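PDB 6OX6: Tas1 from Pseudomonas aeruginosa, which acts as a type VI secretion toxin that pyrophosphorylates adenosine nucleotides to (p)ppApp, draining ADP and ATP from competitor cells. Local coordinates for residues V266-G269 with L270-K273; A289-K292 with I293-D296; A421-E424 with K425-Y429. All coordinates share one frame; numbering follows the deposited sequence. Where two conformers were deposited one is given.

Interaction 1: V266-G269 with L270-K273; sequences VADG and LAAK
Ala271 N donates to Ala267 O at 2.7 Å, the shortest of the i to i+4 bonds that join 266-269 to 270-273 at the end of helix 256-273. Ala272 N to Asp268 O follows at 2.8 Å, and Leu270 N to Val266 O at 3.0 Å is almost perfectly straight, with an N-H...O angle of 179°. In the final turn the bonding loses quality: Lys273 N reaches Gly269 O at 3.0 Å but with a bent, weak geometry, and a second weak bond links Lys273 N to Leu270 O.

Outside this backbone core, the carbonyls are also brushed by side chains one turn on. The CB of Ala271 rests 3.3 Å from Ala267 O, and the CG and CD1 of Leu270 lean over Val266 O. CG2 of Val266 stands anti to its backbone N, which puts this methyl alongside Leu270, 3.5 Å from Leu270 CD1; the two side chains leave the helix together. Leu270 carries on to Glu325 and Leu326 of helix 319-328, while Ala267 and Ala271 form a small-residue face against Val278 and Ile312 of the sheet. Asp268 swings its carboxylate along the helix, OD2 ending 3.9 Å from Ala271 CB.

Chemically the contact is two-sided: Ala267 and Ala271 meet the sheet and Leu270 meets helix 319-328, largely through apolar groups, while Gly269, Ala272 and Lys273 are exposed and the helical bonding weakens at Lys273 N.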
loop_
_atom_site.group_PDB
_atom_site.type_symbol
_atom_site.label_atom_id
_atom_site.label_comp_id
_atom_site.label_asym_id
_atom_site.label_seq_id
_atom_site.Cartn_x
_atom_site.Cartn_y
_atom_site.Cartn_z
ATOM N N VAL A 266 -12.318 16.230 0.747
ATOM C CA VAL A 266 -11.195 16.586 1.615
ATOM C C VAL A 266 -9.887 16.607 0.825
ATOM O O VAL A 266 -9.021 17.463 1.053
ATOM C CB VAL A 266 -11.130 15.639 2.829
ATOM C CG1 VAL A 266 -11.253 14.215 2.386
ATOM C CG2 VAL A 266 -9.818 15.810 3.591
ATOM N N ALA A 267 -9.719 15.677 -0.116
ATOM C CA ALA A 267 -8.515 15.700 -0.937
ATOM C C ALA A 267 -8.366 17.036 -1.666
ATOM O O ALA A 267 -7.294 17.661 -1.622
ATOM C CB ALA A 267 -8.526 14.531 -1.928
ATOM N N ASP A 268 -9.426 17.511 -2.331
ATOM C CA ASP A 268 -9.218 18.727 -3.118
ATOM C C ASP A 268 -9.094 19.961 -2.238
ATOM O O ASP A 268 -8.355 20.890 -2.594
ATOM C CB ASP A 268 -10.293 18.924 -4.173
ATOM C CG ASP A 268 -9.714 19.540 -5.446
ATOM O OD1 ASP A 268 -10.488 20.091 -6.259
ATOM O OD2 ASP A 268 -8.465 19.484 -5.626
ATOM N N GLY A 269 -9.746 19.969 -1.076
ATOM C CA GLY A 269 -9.439 20.959 -0.066
ATOM C C GLY A 269 -7.951 21.018 0.203
ATOM O O GLY A 269 -7.299 22.034 -0.066
ATOM N N LEU A 270 -7.389 19.917 0.705
ATOM C CA LEU A 270 -5.978 19.930 1.067
ATOM C C LEU A 270 -5.082 20.148 -0.140
ATOM O O LEU A 270 -4.021 20.774 -0.013
ATOM C CB LEU A 270 -5.594 18.638 1.763
ATOM C CG LEU A 270 -6.420 18.357 2.999
ATOM C CD1 LEU A 270 -6.485 16.866 3.238
ATOM C CD2 LEU A 270 -5.758 19.065 4.141
ATOM N N ALA A 271 -5.463 19.626 -1.311
ATOM C CA ALA A 271 -4.610 19.826 -2.480
ATOM C C ALA A 271 -4.564 21.295 -2.869
ATOM O O ALA A 271 -3.485 21.874 -3.039
ATOM C CB ALA A 271 -5.090 18.980 -3.655
ATOM N N ALA A 272 -5.735 21.924 -2.986
ATOM C CA ALA A 272 -5.784 23.338 -3.338
ATOM C C ALA A 272 -5.220 24.245 -2.246
ATOM O O ALA A 272 -4.923 25.405 -2.533
ATOM C CB ALA A 272 -7.218 23.723 -3.678
ATOM N N LYS A 273 -5.033 23.736 -1.025
ATOM C CA LYS A 273 -4.415 24.507 0.053
ATOM C C LYS A 273 -2.917 24.714 -0.163
ATOM O O LYS A 273 -2.391 25.800 0.118
ATOM C CB LYS A 273 -4.645 23.795 1.387
ATOM C CG LYS A 273 -5.672 24.435 2.297
ATOM C CD LYS A 273 -5.317 24.210 3.762
ATOM C CE LYS A 273 -4.066 25.008 4.152
ATOM N NZ LYS A 273 -3.586 24.782 5.550
#

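Interaction 2: A289-K292 with I293-D296; sequences AMQK and INND
Lys292 and Asp296, one turn apart on helix 286-296, send their side chains past each other at a slant. CG of Lys292 is anti to its backbone N (chi1 -178°) and the chain beyond is fully extended, so its methylenes pass the carboxylate: Asp296 OD2 lies 3.5 Å from both Lys292 CG and Lys292 CE. The charged ends do not meet, Lys292 NZ being 4.8 Å from Asp296 OD2. The ammonium instead forms a salt bridge with Asp306, and the carboxylate one with Arg53 of the immunity protein chain.

On another side of the same turns, the amides of Gln291 and Asn294 stand nearly perpendicular, their planes 85° apart. They do not bond to each other directly, and Asn294 ND2 instead binds Gln244 O. Ile293 turns its CG1 branch back to Ala289 O, at 3.3 Å, and with Ala289 and selenomethionine Met290 packs on Phe249.

Four regular i to i+4 backbone bonds, among them Asn294 N to Met290 O at 2.9 Å, mark an alpha-helix. Its side chains make it amphipathic, apolar toward helix 249-253 and polar where it meets the immunity protein.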
loop_
_atom_site.group_PDB
_atom_site.type_symbol
_atom_site.label_atom_id
_atom_site.label_comp_id
_atom_site.label_asym_id
_atom_site.label_seq_id
_atom_site.Cartn_x
_atom_site.Cartn_y
_atom_site.Cartn_z
ATOM N N ALA A 289 -12.680 -5.753 -6.994
ATOM C CA ALA A 289 -13.021 -5.559 -5.594
ATOM C C ALA A 289 -13.304 -6.897 -4.933
ATOM O O ALA A 289 -12.785 -7.187 -3.854
ATOM C CB ALA A 289 -14.227 -4.630 -5.477
HETATM N N MSE A 290 -14.092 -7.742 -5.593
HETATM C CA MSE A 290 -14.393 -9.051 -5.045
HETATM C C MSE A 290 -13.199 -9.963 -4.936
HETATM O O MSE A 290 -13.046 -10.649 -3.923
HETATM C CB MSE A 290 -15.501 -9.761 -5.854
HETATM C CG MSE A 290 -16.882 -9.161 -5.651
HETATM SE SE MSE A 290 -18.139 -9.619 -7.041
HETATM C CE MSE A 290 -17.912 -11.541 -7.021
ATOM N N GLN A 291 -12.342 -9.945 -5.951
ATOM C CA GLN A 291 -11.138 -10.765 -5.952
ATOM C C GLN A 291 -10.205 -10.323 -4.829
ATOM O O GLN A 291 -9.589 -11.154 -4.161
ATOM C CB GLN A 291 -10.423 -10.671 -7.300
ATOM C CG GLN A 291 -10.973 -11.611 -8.360
ATOM C CD GLN A 291 -11.028 -13.051 -7.890
ATOM O OE1 GLN A 291 -11.425 -13.331 -6.759
ATOM N NE2 GLN A 291 -10.629 -13.973 -8.759
ATOM N N LYS A 292 -10.103 -9.013 -4.623
ATOM C CA LYS A 292 -9.243 -8.473 -3.565
ATOM C C LYS A 292 -9.805 -8.780 -2.178
ATOM O O LYS A 292 -9.054 -9.135 -1.255
ATOM C CB LYS A 292 -9.065 -6.970 -3.762
ATOM C CG LYS A 292 -8.145 -6.312 -2.759
ATOM C CD LYS A 292 -7.809 -4.900 -3.197
ATOM C CE LYS A 292 -6.653 -4.319 -2.392
ATOM N NZ LYS A 292 -6.271 -2.984 -2.929
ATOM N N ILE A 293 -11.123 -8.664 -2.006
ATOM C CA ILE A 293 -11.739 -9.058 -0.735
ATOM C C ILE A 293 -11.485 -10.526 -0.444
ATOM O O ILE A 293 -11.159 -10.901 0.691
ATOM C CB ILE A 293 -13.248 -8.768 -0.757
ATOM C CG1 ILE A 293 -13.472 -7.261 -0.634
ATOM C CG2 ILE A 293 -13.963 -9.586 0.357
ATOM C CD1 ILE A 293 -14.870 -6.803 -1.140
ATOM N N ASN A 294 -11.674 -11.388 -1.452
ATOM C CA ASN A 294 -11.499 -12.820 -1.242
ATOM C C ASN A 294 -10.039 -13.199 -0.991
ATOM O O ASN A 294 -9.767 -14.089 -0.175
ATOM C CB ASN A 294 -12.043 -13.601 -2.442
ATOM C CG ASN A 294 -13.567 -13.506 -2.566
ATOM O OD1 ASN A 294 -14.269 -13.286 -1.582
ATOM N ND2 ASN A 294 -14.076 -13.684 -3.788
ATOM N N ASN A 295 -9.086 -12.564 -1.694
ATOM C CA ASN A 295 -7.680 -12.948 -1.596
ATOM C C ASN A 295 -6.951 -12.260 -0.446
ATOM O O ASN A 295 -6.311 -12.928 0.371
ATOM C CB ASN A 295 -6.940 -12.637 -2.894
ATOM C CG ASN A 295 -7.323 -13.576 -4.005
ATOM O OD1 ASN A 295 -7.510 -14.779 -3.787
ATOM N ND2 ASN A 295 -7.481 -13.030 -5.202
ATOM N N ASP A 296 -6.984 -10.927 -0.405
ATOM C CA ASP A 296 -6.311 -10.231 0.682
ATOM C C ASP A 296 -7.031 -10.406 2.006
ATOM O O ASP A 296 -6.383 -10.553 3.054
ATOM C CB ASP A 296 -6.181 -8.741 0.372
ATOM C CG ASP A 296 -5.184 -8.464 -0.748
ATOM O OD1 ASP A 296 -4.397 -9.383 -1.128
ATOM O OD2 ASP A 296 -5.175 -7.302 -1.224
HETATM O O HOH W 1 -11.877 -15.491 -5.791
#

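Interaction 3: A421-E424 with K425-Y429; sequences AIAE and KSRAY
Ala423 O is gripped by two backbone N-H groups of the next turn: Arg427 N at 3.0 Å in a well-formed bond, and Ser426 N at 3.2 Å in a weak, bent one. Ser426 N is itself shared, since its better bond goes to Ile422 O at 3.0 Å. Ala428 N to Glu424 O continues the i to i+4 pattern of helix 419-435 with an N-H...O angle of 166°.

Arg427 is the side chain that folds back over this backbone. Its CG lies anti to the carbonyl carbon, and a bend at chi3 (-61°) returns the guanidinium toward the preceding turn. One face of the flat group then lies over the main chain, with Ala423 O and Glu424 CA both near its rim, Ala423 O 3.4 Å from the plane. The two terminal nitrogens part company here: Arg427 NH1 sits 3.5 Å from Ala423 CB, whereas Arg427 NH2 lies over CA and CB of Glu424. NH1 finds its hydrogen bond elsewhere, at Pro342 O.

Glu424 runs out extended and crosses the guanidinium at a slant. In one of its two conformers Glu424 OE2 is 4.3 Å from Arg427 NH2, too far for a salt bridge, and little can be drawn from that spacing.

Ser426 OG bonds to Leu343 O, while Ala423 packs on Leu343 and Trp409 and Ile422 on Leu412. The helix is thus probably held less by the Glu424-Arg427 charge pair than by two side-chain bonds to loop carbonyls, Arg427 NH1 to Pro342 O and Ser426 OG to Leu343 O, together with the apolar packing of Ala423 and Ile422, while the guanidinium lies flat against its own backbone.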
loop_
_atom_site.group_PDB
_atom_site.type_symbol
_atom_site.label_atom_id
_atom_site.label_comp_id
_atom_site.label_asym_id
_atom_site.label_seq_id
_atom_site.Cartn_x
_atom_site.Cartn_y
_atom_site.Cartn_z
ATOM N N ALA A 421 18.822 -8.969 -4.455
ATOM C CA ALA A 421 19.393 -8.185 -5.555
ATOM C C ALA A 421 18.367 -7.236 -6.172
ATOM O O ALA A 421 18.712 -6.122 -6.585
ATOM C CB ALA A 421 19.964 -9.098 -6.639
ATOM N N ILE A 422 17.107 -7.657 -6.266
ATOM C CA ILE A 422 16.090 -6.785 -6.856
ATOM C C ILE A 422 15.798 -5.615 -5.932
ATOM O O ILE A 422 15.702 -4.458 -6.366
ATOM C CB ILE A 422 14.825 -7.603 -7.173
ATOM C CG1 ILE A 422 15.192 -8.742 -8.132
ATOM C CG2 ILE A 422 13.742 -6.720 -7.802
ATOM C CD1 ILE A 422 14.022 -9.652 -8.459
ATOM N N ALA A 423 15.681 -5.889 -4.641
ATOM C CA ALA A 423 15.425 -4.819 -3.697
ATOM C C ALA A 423 16.553 -3.792 -3.705
ATOM O O ALA A 423 16.303 -2.584 -3.621
ATOM C CB ALA A 423 15.234 -5.420 -2.305
ATOM N N GLU A 424 17.800 -4.249 -3.853
ATOM C CA GLU A 424 18.920 -3.318 -3.893
ATOM C C GLU A 424 18.845 -2.411 -5.118
ATOM O O GLU A 424 19.099 -1.210 -5.010
ATOM C CB GLU A 424 20.253 -4.071 -3.860
ATOM C CG GLU A 424 21.455 -3.183 -3.588
ATOM C CD GLU A 424 22.648 -3.976 -3.068
ATOM O OE1 GLU A 424 23.807 -3.517 -3.229
ATOM O OE2 GLU A 424 22.414 -5.076 -2.511
ATOM N N LYS A 425 18.439 -2.971 -6.252
ATOM C CA LYS A 425 18.313 -2.205 -7.484
ATOM C C LYS A 425 17.218 -1.151 -7.369
ATOM O O LYS A 425 17.324 -0.067 -7.942
ATOM C CB LYS A 425 18.018 -3.137 -8.663
ATOM C CG LYS A 425 18.952 -4.331 -8.764
ATOM C CD LYS A 425 20.098 -4.052 -9.722
ATOM C CE LYS A 425 20.942 -5.295 -9.953
ATOM N NZ LYS A 425 20.264 -6.263 -10.859
ATOM N N SER A 426 16.168 -1.475 -6.621
ATOM C CA SER A 426 15.041 -0.560 -6.437
ATOM C C SER A 426 15.419 0.592 -5.523
ATOM O O SER A 426 15.149 1.761 -5.842
ATOM C CB SER A 426 13.844 -1.333 -5.889
ATOM O OG SER A 426 12.714 -0.476 -5.737
ATOM N N ARG A 427 16.139 0.295 -4.432
ATOM C CA ARG A 427 16.568 1.341 -3.511
ATOM C C ARG A 427 17.550 2.276 -4.191
ATOM O O ARG A 427 17.459 3.502 -4.039
ATOM C CB ARG A 427 17.227 0.734 -2.269
ATOM C CG ARG A 427 16.278 -0.052 -1.381
ATOM C CD ARG A 427 16.920 -0.348 -0.009
ATOM N NE ARG A 427 18.127 -1.155 -0.140
ATOM C CZ ARG A 427 18.125 -2.486 -0.263
ATOM N NH1 ARG A 427 16.975 -3.163 -0.251
ATOM N NH2 ARG A 427 19.275 -3.143 -0.368
ATOM N N ALA A 428 18.492 1.713 -4.950
ATOM C CA ALA A 428 19.444 2.560 -5.661
ATOM C C ALA A 428 18.721 3.459 -6.664
ATOM O O ALA A 428 19.090 4.625 -6.851
ATOM C CB ALA A 428 20.493 1.691 -6.349
ATOM N N TYR A 429 17.660 2.943 -7.291
ATOM C CA TYR A 429 16.930 3.740 -8.271
ATOM C C TYR A 429 16.235 4.908 -7.597
ATOM O O TYR A 429 16.425 6.068 -7.983
ATOM C CB TYR A 429 15.920 2.852 -9.011
ATOM C CG TYR A 429 14.997 3.586 -9.968
ATOM C CD1 TYR A 429 15.449 4.036 -11.220
ATOM C CD2 TYR A 429 13.657 3.777 -9.643
ATOM C CE1 TYR A 429 14.573 4.690 -12.101
ATOM C CE2 TYR A 429 12.795 4.433 -10.502
ATOM C CZ TYR A 429 13.252 4.890 -11.712
ATOM O OH TYR A 429 12.338 5.520 -12.532
#

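In the fold
All three contacts are short stretches of helix, about two turns each, set in series along the chain, none touching another, and each is partly buried. Interaction 1 belongs to a helix that packs on strands of the mixed sheet, and its own buried side chains are apolar. Interactions 2 and 3 lean more on polar side chains, and their partners lie in helices and loops. Interaction 2 alone meets the immunity protein: Lys292 pairs within Tas1, Asp296 with the other chain. Interaction 3 ties its helix to loops and helix 402-410 of Tas1 itself. Interactions 1 and 3 lie on opposite sides of the chain's centre, their own centres about 33 Å apart.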